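Local coordinates for probable enoyl-CoA hydratase/isomerase (Pseudomonas aeruginosa, PDB 7BOR), which binds coenzyme A in a crotonase fold and may act as a delta(3)-delta(2)-enoyl-CoA isomerase, at residues L125-V130 and E155-G160; V130-T135 and I239-A244. One frame throughout, in Å; residues are numbered along the deposited sequence.

One continuous run of chain, which leaves strand 124-126 of the small three-stranded sheet and leads to helix 140-148, serves both contacts. Its first half, 125-130, meets the end of helix 150-157 in contact 1; its second half, 130-135, meets helix 236-245 in contact 2. V130 belongs to both, the centres of the two contacts are about 12 Å apart, and along the chain the segments alternate, with 155-160 and then 239-244 following. A probable hydrogen bond of 2.8 Å between F129 O and L134 N ties the two halves together. P128, F129 and L132 of the loop touch coenzyme A, and the two contacts back this wall of the pocket with helices 150-157 and 236-245.

Contact 1 of 2, residues L125-V130 and E155-G160; sequences LKMPFV and ELLMLG. With COA (coenzyme A), chain C.
L156 lies across the end of M127, whose side chain runs out extended and then bends at its last torsion (chi3 -71°), bringing the methyl CE to 3.7 Å from L156 CB and close to CD1 as well. Alongside this apolar pair the backbones are bridged by water 1, which accepts from M127 N at 2.9 Å and donates to L156 O at the same length. L157 meets the same methionine one atom further back: its CD2 branch lies 3.8 Å from M127 SD, while L144 of helix 140-148 packs on both residues. L157 O receives a 2.7 Å bond from water 2, which donates also to M127 O and accepts from V130 N, so that three backbone groups hold this solvent molecule in place. In the crotonase fold this loop leaves the small sheet set across the main one and lines the acyl-CoA pocket; here P128 CG packs on the pantetheine chain, and COA S1P sits at the edge of the F129 ring, near its plane, 3.8 Å from CD1. Further along, the CB of M158 points away from the loop, and the residue offers its carbonyl, with V130 CG1 3.5 Å from M158 O and CG2 also near it. G160 has left helical geometry with a positive phi of 71°, and its CA comes within 3.4 Å of M127 O in a bent CA-H...O contact (133° at the hydrogen). The aliphatic CD of K126 lies 3.8 Å from G160 O, a van der Waals contact.

Contact 2 of 2, residues V130-T135 and I239-A244; sequences VNLGLT and IEALSA. With COA (coenzyme A), chain C.
In the helical turn that carries A241 and L242 against L132, the carbonyl oxygen of I239 accepts two bonds from one residue: S243 N, at 3.1 Å from I239 O, continues the helix, and S243 OG, at 2.9 Å from the same oxygen, comes from the opposite face of the carbonyl plane. The helix approaches the loop so closely that the CA atoms of L132 and A241 are 4.9 Å apart, a spacing that the small side chain of A241 accommodates. Its CB presses directly on the loop backbone, 3.5 Å from L132 C. There the loop turns, with G133 N bonded to V130 O and G133 at a positive phi of 66°; G133 O in turn accepts from the side chain of R232 on helix 200-233. L242 reaches the contact with its CD2 branch, which meets L132 CD1 at 4.0 Å and, more loosely, L134 CD1 at 4.5 Å, while I66, F69 and L70 of helix 66-71 and L233 pack around it. A chi1 of -65° sets L132 CG beside its backbone N, and chi2 of 173° then turns the two methyls to different partners: CD2 lies 3.8 Å from A241 O, and CD1 reaches the ligand, 3.3 Å from COA O5P. L132 thus forms part of the pantetheine-binding pocket of a crotonase, backed here by the C-terminal helix 236-245 of the same chain.

Contact 1 of 2, residues L125-V130 and E155-G160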
loop_
_atom_site.group_PDB
_atom_site.type_symbol
_atom_site.label_atom_id
_atom_site.label_comp_id
_atom_site.label_asym_id
_atom_site.label_seq_id
_atom_site.Cartn_x
_atom_site.Cartn_y
_atom_site.Cartn_z
ATOM N N LEU A 125 -10.863 -2.848 -4.875
ATOM C CA LEU A 125 -10.162 -2.493 -3.656
ATOM C C LEU A 125 -10.960 -2.976 -2.460
ATOM O O LEU A 125 -12.177 -2.746 -2.401
ATOM C CB LEU A 125 -9.967 -0.986 -3.563
ATOM C CG LEU A 125 -9.048 -0.329 -4.586
ATOM C CD1 LEU A 125 -9.898 -0.037 -5.871
ATOM C CD2 LEU A 125 -8.333 0.915 -4.074
ATOM N N LYS A 126 -10.296 -3.620 -1.491
ATOM C CA LYS A 126 -10.985 -3.759 -0.214
ATOM C C LYS A 126 -10.040 -3.974 0.964
ATOM O O LYS A 126 -8.884 -4.358 0.807
ATOM C CB LYS A 126 -12.029 -4.869 -0.238
ATOM C CG LYS A 126 -11.591 -6.267 -0.205
ATOM C CD LYS A 126 -12.826 -7.157 0.008
ATOM C CE LYS A 126 -12.412 -8.606 0.049
ATOM N NZ LYS A 126 -13.033 -9.491 -1.000
ATOM N N MET A 127 -10.603 -3.793 2.159
ATOM C CA MET A 127 -9.863 -3.943 3.424
ATOM C C MET A 127 -10.603 -5.019 4.205
ATOM O O MET A 127 -11.560 -4.728 4.944
ATOM C CB MET A 127 -9.771 -2.612 4.156
ATOM C CG MET A 127 -8.764 -1.720 3.456
ATOM S SD MET A 127 -8.820 0.033 3.882
ATOM C CE MET A 127 -10.382 0.421 3.054
ATOM N N PRO A 128 -10.281 -6.289 3.968
ATOM C CA PRO A 128 -11.134 -7.365 4.468
ATOM C C PRO A 128 -10.762 -7.764 5.902
ATOM O O PRO A 128 -11.068 -8.891 6.315
ATOM C CB PRO A 128 -10.884 -8.494 3.455
ATOM C CG PRO A 128 -9.481 -8.339 3.073
ATOM C CD PRO A 128 -9.210 -6.802 3.107
ATOM N N PHE A 129 -10.125 -6.838 6.655
ATOM C CA PHE A 129 -9.517 -7.223 7.930
ATOM C C PHE A 129 -10.545 -7.862 8.837
ATOM O O PHE A 129 -10.365 -8.986 9.309
ATOM C CB PHE A 129 -8.907 -6.004 8.584
ATOM C CG PHE A 129 -7.870 -5.336 7.742
ATOM C CD1 PHE A 129 -6.802 -6.064 7.201
ATOM C CD2 PHE A 129 -7.976 -3.974 7.450
ATOM C CE1 PHE A 129 -5.854 -5.452 6.394
ATOM C CE2 PHE A 129 -7.002 -3.345 6.652
ATOM C CZ PHE A 129 -5.948 -4.107 6.103
ATOM N N VAL A 130 -11.679 -7.175 9.014
ATOM C CA VAL A 130 -12.769 -7.640 9.858
ATOM C C VAL A 130 -13.332 -8.977 9.381
ATOM O O VAL A 130 -13.695 -9.846 10.192
ATOM C CB VAL A 130 -13.835 -6.528 9.903
ATOM C CG1 VAL A 130 -14.582 -6.392 8.467
ATOM C CG2 VAL A 130 -14.775 -6.761 11.006
ATOM N N GLU A 155 -18.115 1.781 6.722
ATOM C CA GLU A 155 -18.442 0.908 5.610
ATOM C C GLU A 155 -17.200 0.189 5.080
ATOM O O GLU A 155 -17.233 -1.024 4.844
ATOM C CB GLU A 155 -19.078 1.730 4.501
ATOM C CG GLU A 155 -19.669 0.884 3.425
ATOM C CD GLU A 155 -20.425 1.691 2.395
ATOM O OE1 GLU A 155 -20.448 2.960 2.426
ATOM O OE2 GLU A 155 -21.006 1.012 1.537
ATOM N N LEU A 156 -16.076 0.893 4.936
ATOM C CA LEU A 156 -14.893 0.194 4.432
ATOM C C LEU A 156 -14.188 -0.666 5.496
ATOM O O LEU A 156 -13.731 -1.780 5.191
ATOM C CB LEU A 156 -13.921 1.193 3.823
ATOM C CG LEU A 156 -14.471 2.171 2.779
ATOM C CD1 LEU A 156 -13.389 3.045 2.138
ATOM C CD2 LEU A 156 -15.276 1.350 1.703
ATOM N N LEU A 157 -14.140 -0.225 6.765
ATOM C CA LEU A 157 -13.320 -0.925 7.774
ATOM C C LEU A 157 -14.104 -1.849 8.732
ATOM O O LEU A 157 -13.603 -2.921 9.084
ATOM C CB LEU A 157 -12.555 0.089 8.602
ATOM C CG LEU A 157 -11.442 0.850 7.908
ATOM C CD1 LEU A 157 -10.790 1.812 8.905
ATOM C CD2 LEU A 157 -10.402 -0.073 7.357
ATOM N N MET A 158 -15.306 -1.448 9.171
ATOM C CA MET A 158 -16.149 -2.288 10.012
ATOM C C MET A 158 -16.943 -3.328 9.211
ATOM O O MET A 158 -17.228 -4.411 9.738
ATOM C CB MET A 158 -17.091 -1.403 10.823
ATOM C CG MET A 158 -16.409 -0.684 12.004
ATOM S SD MET A 158 -17.571 0.491 12.705
ATOM C CE MET A 158 -18.815 -0.609 13.355
ATOM N N LEU A 159 -17.264 -3.055 7.941
ATOM C CA LEU A 159 -17.888 -4.048 7.075
ATOM C C LEU A 159 -16.936 -4.660 6.057
ATOM O O LEU A 159 -17.244 -5.714 5.510
ATOM C CB LEU A 159 -19.062 -3.448 6.297
ATOM C CG LEU A 159 -20.458 -3.530 6.878
ATOM C CD1 LEU A 159 -21.456 -2.957 5.912
ATOM C CD2 LEU A 159 -20.812 -4.982 7.195
ATOM N N GLY A 160 -15.811 -4.040 5.749
ATOM C CA GLY A 160 -14.954 -4.631 4.731
ATOM C C GLY A 160 -15.529 -4.536 3.332
ATOM O O GLY A 160 -15.171 -5.340 2.460
HETATM N N1A COA C . -2.300 -15.203 0.447
HETATM C C2A COA C . -1.944 -16.462 0.066
HETATM N N3A COA C . -2.352 -16.988 -1.128
HETATM C C4A COA C . -3.103 -16.200 -1.914
HETATM C C5A COA C . -3.465 -14.949 -1.560
HETATM C C6A COA C . -3.053 -14.445 -0.344
HETATM N N6A COA C . -3.335 -13.108 0.199
HETATM N N7A COA C . -4.227 -14.406 -2.550
HETATM C C8A COA C . -4.358 -15.319 -3.537
HETATM N N9A COA C . -3.680 -16.376 -3.102
HETATM C C1B COA C . -3.580 -17.553 -3.989
HETATM C C2B COA C . -4.839 -18.561 -3.910
HETATM O O2B COA C . -4.741 -19.316 -2.637
HETATM C C3B COA C . -4.637 -19.248 -4.999
HETATM O O3B COA C . -3.532 -20.226 -4.807
HETATM P P3B COA C . -3.378 -21.555 -5.729
HETATM O O7A COA C . -3.676 -21.255 -7.184
HETATM O O8A COA C . -4.338 -22.578 -5.186
HETATM O O9A COA C . -1.949 -22.000 -5.621
HETATM C C4B COA C . -4.114 -18.264 -6.075
HETATM O O4B COA C . -3.399 -17.183 -5.238
HETATM C C5B COA C . -5.120 -17.669 -6.871
HETATM O O5B COA C . -5.880 -16.905 -5.990
HETATM P P1A COA C . -7.508 -16.933 -6.133
HETATM O O1A COA C . -8.191 -16.456 -4.867
HETATM O O2A COA C . -8.063 -18.290 -6.500
HETATM O O3A COA C . -7.807 -15.922 -7.400
HETATM P P2A COA C . -9.235 -15.096 -7.386
HETATM O O4A COA C . -9.353 -14.389 -8.732
HETATM O O5A COA C . -10.282 -16.132 -7.107
HETATM O O6A COA C . -9.300 -14.029 -6.112
HETATM C CBP COA C . -8.625 -12.205 -4.711
HETATM C CCP COA C . -8.509 -12.829 -6.148
HETATM C CDP COA C . -7.464 -11.169 -4.499
HETATM C CEP COA C . -9.991 -11.493 -4.539
HETATM C CAP COA C . -8.539 -13.447 -3.767
HETATM O OAP COA C . -7.371 -14.135 -4.095
HETATM C C9P COA C . -8.448 -13.074 -2.288
HETATM O O9P COA C . -9.392 -12.683 -1.667
HETATM N N8P COA C . -7.116 -13.259 -1.673
HETATM C C7P COA C . -6.864 -12.935 -0.266
HETATM C C6P COA C . -7.144 -11.429 0.021
HETATM C C5P COA C . -6.809 -11.225 1.534
HETATM O O5P COA C . -7.521 -11.603 2.397
HETATM N N4P COA C . -5.573 -10.534 1.854
HETATM C C3P COA C . -5.193 -10.366 3.235
HETATM C C2P COA C . -5.947 -9.220 3.856
HETATM S S1P COA C . -5.308 -9.161 5.546
HETATM O O HOH W 1 -13.046 -2.294 2.392
HETATM O O HOH W 2 -11.793 -4.493 7.747
#

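Contact 2 of 2, residues V130-T135 and I239-A244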
loop_
_atom_site.group_PDB
_atom_site.type_symbol
_atom_site.label_atom_id
_atom_site.label_comp_id
_atom_site.label_asym_id
_atom_site.label_seq_id
_atom_site.Cartn_x
_atom_site.Cartn_y
_atom_site.Cartn_z
ATOM N N VAL A 130 -11.679 -7.175 9.014
ATOM C CA VAL A 130 -12.769 -7.640 9.858
ATOM C C VAL A 130 -13.332 -8.977 9.381
ATOM O O VAL A 130 -13.695 -9.846 10.192
ATOM C CB VAL A 130 -13.835 -6.528 9.903
ATOM C CG1 VAL A 130 -14.582 -6.392 8.467
ATOM C CG2 VAL A 130 -14.775 -6.761 11.006
ATOM N N ASN A 131 -13.434 -9.171 8.066
ATOM C CA ASN A 131 -13.875 -10.463 7.571
ATOM C C ASN A 131 -12.954 -11.601 8.017
ATOM O O ASN A 131 -13.391 -12.756 8.034
ATOM C CB ASN A 131 -13.948 -10.440 6.051
ATOM C CG ASN A 131 -14.625 -9.184 5.528
ATOM O OD1 ASN A 131 -14.026 -8.079 5.452
ATOM N ND2 ASN A 131 -15.895 -9.325 5.230
ATOM N N LEU A 132 -11.699 -11.305 8.347
ATOM C CA LEU A 132 -10.701 -12.313 8.687
ATOM C C LEU A 132 -10.397 -12.332 10.179
ATOM O O LEU A 132 -9.344 -12.831 10.594
ATOM C CB LEU A 132 -9.428 -12.062 7.887
ATOM C CG LEU A 132 -9.513 -12.215 6.372
ATOM C CD1 LEU A 132 -8.225 -11.782 5.655
ATOM C CD2 LEU A 132 -9.906 -13.656 5.997
ATOM N N GLY A 133 -11.294 -11.776 10.990
ATOM C CA GLY A 133 -11.062 -11.648 12.412
ATOM C C GLY A 133 -9.934 -10.720 12.776
ATOM O O GLY A 133 -9.428 -10.775 13.901
ATOM N N LEU A 134 -9.573 -9.819 11.873
ATOM C CA LEU A 134 -8.497 -8.881 12.076
ATOM C C LEU A 134 -9.054 -7.460 12.169
ATOM O O LEU A 134 -10.257 -7.239 12.117
ATOM C CB LEU A 134 -7.467 -9.050 10.959
ATOM C CG LEU A 134 -6.821 -10.453 10.927
ATOM C CD1 LEU A 134 -6.024 -10.685 9.637
ATOM C CD2 LEU A 134 -5.926 -10.659 12.141
ATOM N N THR A 135 -8.155 -6.496 12.272
ATOM C CA THR A 135 -8.521 -5.113 12.549
ATOM C C THR A 135 -7.709 -4.203 11.618
ATOM O O THR A 135 -6.807 -4.671 10.909
ATOM C CB THR A 135 -8.264 -4.776 14.025
ATOM O OG1 THR A 135 -6.991 -5.307 14.404
ATOM C CG2 THR A 135 -9.341 -5.343 14.915
ATOM N N ILE A 239 -7.340 -17.011 13.338
ATOM C CA ILE A 239 -6.797 -18.259 12.804
ATOM C C ILE A 239 -7.879 -19.024 12.042
ATOM O O ILE A 239 -7.640 -19.539 10.943
ATOM C CB ILE A 239 -6.164 -19.093 13.939
ATOM C CG1 ILE A 239 -4.832 -18.451 14.347
ATOM C CG2 ILE A 239 -5.992 -20.534 13.519
ATOM C CD1 ILE A 239 -4.268 -18.923 15.760
ATOM N N GLU A 240 -9.099 -19.063 12.579
ATOM C CA GLU A 240 -10.190 -19.784 11.918
ATOM C C GLU A 240 -10.556 -19.130 10.582
ATOM O O GLU A 240 -10.635 -19.812 9.554
ATOM C CB GLU A 240 -11.432 -19.866 12.821
ATOM C CG GLU A 240 -12.639 -20.602 12.174
ATOM C CD GLU A 240 -14.004 -20.230 12.785
ATOM O OE1 GLU A 240 -14.042 -19.298 13.627
ATOM O OE2 GLU A 240 -15.037 -20.867 12.416
ATOM N N ALA A 241 -10.815 -17.818 10.584
ATOM C CA ALA A 241 -11.169 -17.117 9.341
ATOM C C ALA A 241 -10.055 -17.202 8.299
ATOM O O ALA A 241 -10.329 -17.266 7.095
ATOM C CB ALA A 241 -11.500 -15.646 9.635
ATOM N N LEU A 242 -8.800 -17.179 8.736
ATOM C CA LEU A 242 -7.670 -17.161 7.818
ATOM C C LEU A 242 -7.499 -18.505 7.114
ATOM O O LEU A 242 -7.304 -18.560 5.890
ATOM C CB LEU A 242 -6.391 -16.795 8.588
ATOM C CG LEU A 242 -6.088 -15.324 8.832
ATOM C CD1 LEU A 242 -4.761 -15.141 9.632
ATOM C CD2 LEU A 242 -6.067 -14.606 7.488
ATOM N N SER A 243 -7.515 -19.597 7.884
ATOM C CA SER A 243 -7.366 -20.914 7.289
ATOM C C SER A 243 -8.628 -21.309 6.562
ATOM O O SER A 243 -8.587 -22.223 5.739
ATOM C CB SER A 243 -6.999 -21.961 8.349
ATOM O OG SER A 243 -7.914 -21.945 9.416
ATOM N N ALA A 244 -9.735 -20.620 6.843
ATOM C CA ALA A 244 -10.967 -20.811 6.087
ATOM C C ALA A 244 -10.836 -20.267 4.668
ATOM O O ALA A 244 -11.371 -20.866 3.722
ATOM C CB ALA A 244 -12.140 -20.127 6.800
HETATM N N1A COA C . -2.300 -15.203 0.447
HETATM C C2A COA C . -1.944 -16.462 0.066
HETATM N N3A COA C . -2.352 -16.988 -1.128
HETATM C C4A COA C . -3.103 -16.200 -1.914
HETATM C C5A COA C . -3.465 -14.949 -1.560
HETATM C C6A COA C . -3.053 -14.445 -0.344
HETATM N N6A COA C . -3.335 -13.108 0.199
HETATM N N7A COA C . -4.227 -14.406 -2.550
HETATM C C8A COA C . -4.358 -15.319 -3.537
HETATM N N9A COA C . -3.680 -16.376 -3.102
HETATM C C1B COA C . -3.580 -17.553 -3.989
HETATM C C2B COA C . -4.839 -18.561 -3.910
HETATM O O2B COA C . -4.741 -19.316 -2.637
HETATM C C3B COA C . -4.637 -19.248 -4.999
HETATM O O3B COA C . -3.532 -20.226 -4.807
HETATM P P3B COA C . -3.378 -21.555 -5.729
HETATM O O7A COA C . -3.676 -21.255 -7.184
HETATM O O8A COA C . -4.338 -22.578 -5.186
HETATM O O9A COA C . -1.949 -22.000 -5.621
HETATM C C4B COA C . -4.114 -18.264 -6.075
HETATM O O4B COA C . -3.399 -17.183 -5.238
HETATM C C5B COA C . -5.120 -17.669 -6.871
HETATM O O5B COA C . -5.880 -16.905 -5.990
HETATM P P1A COA C . -7.508 -16.933 -6.133
HETATM O O1A COA C . -8.191 -16.456 -4.867
HETATM O O2A COA C . -8.063 -18.290 -6.500
HETATM O O3A COA C . -7.807 -15.922 -7.400
HETATM P P2A COA C . -9.235 -15.096 -7.386
HETATM O O4A COA C . -9.353 -14.389 -8.732
HETATM O O5A COA C . -10.282 -16.132 -7.107
HETATM O O6A COA C . -9.300 -14.029 -6.112
HETATM C CBP COA C . -8.625 -12.205 -4.711
HETATM C CCP COA C . -8.509 -12.829 -6.148
HETATM C CDP COA C . -7.464 -11.169 -4.499
HETATM C CEP COA C . -9.991 -11.493 -4.539
HETATM C CAP COA C . -8.539 -13.447 -3.767
HETATM O OAP COA C . -7.371 -14.135 -4.095
HETATM C C9P COA C . -8.448 -13.074 -2.288
HETATM O O9P COA C . -9.392 -12.683 -1.667
HETATM N N8P COA C . -7.116 -13.259 -1.673
HETATM C C7P COA C . -6.864 -12.935 -0.266
HETATM C C6P COA C . -7.144 -11.429 0.021
HETATM C C5P COA C . -6.809 -11.225 1.534
HETATM O O5P COA C . -7.521 -11.603 2.397
HETATM N N4P COA C . -5.573 -10.534 1.854
HETATM C C3P COA C . -5.193 -10.366 3.235
HETATM C C2P COA C . -5.947 -9.220 3.856
HETATM S S1P COA C . -5.308 -9.161 5.546
#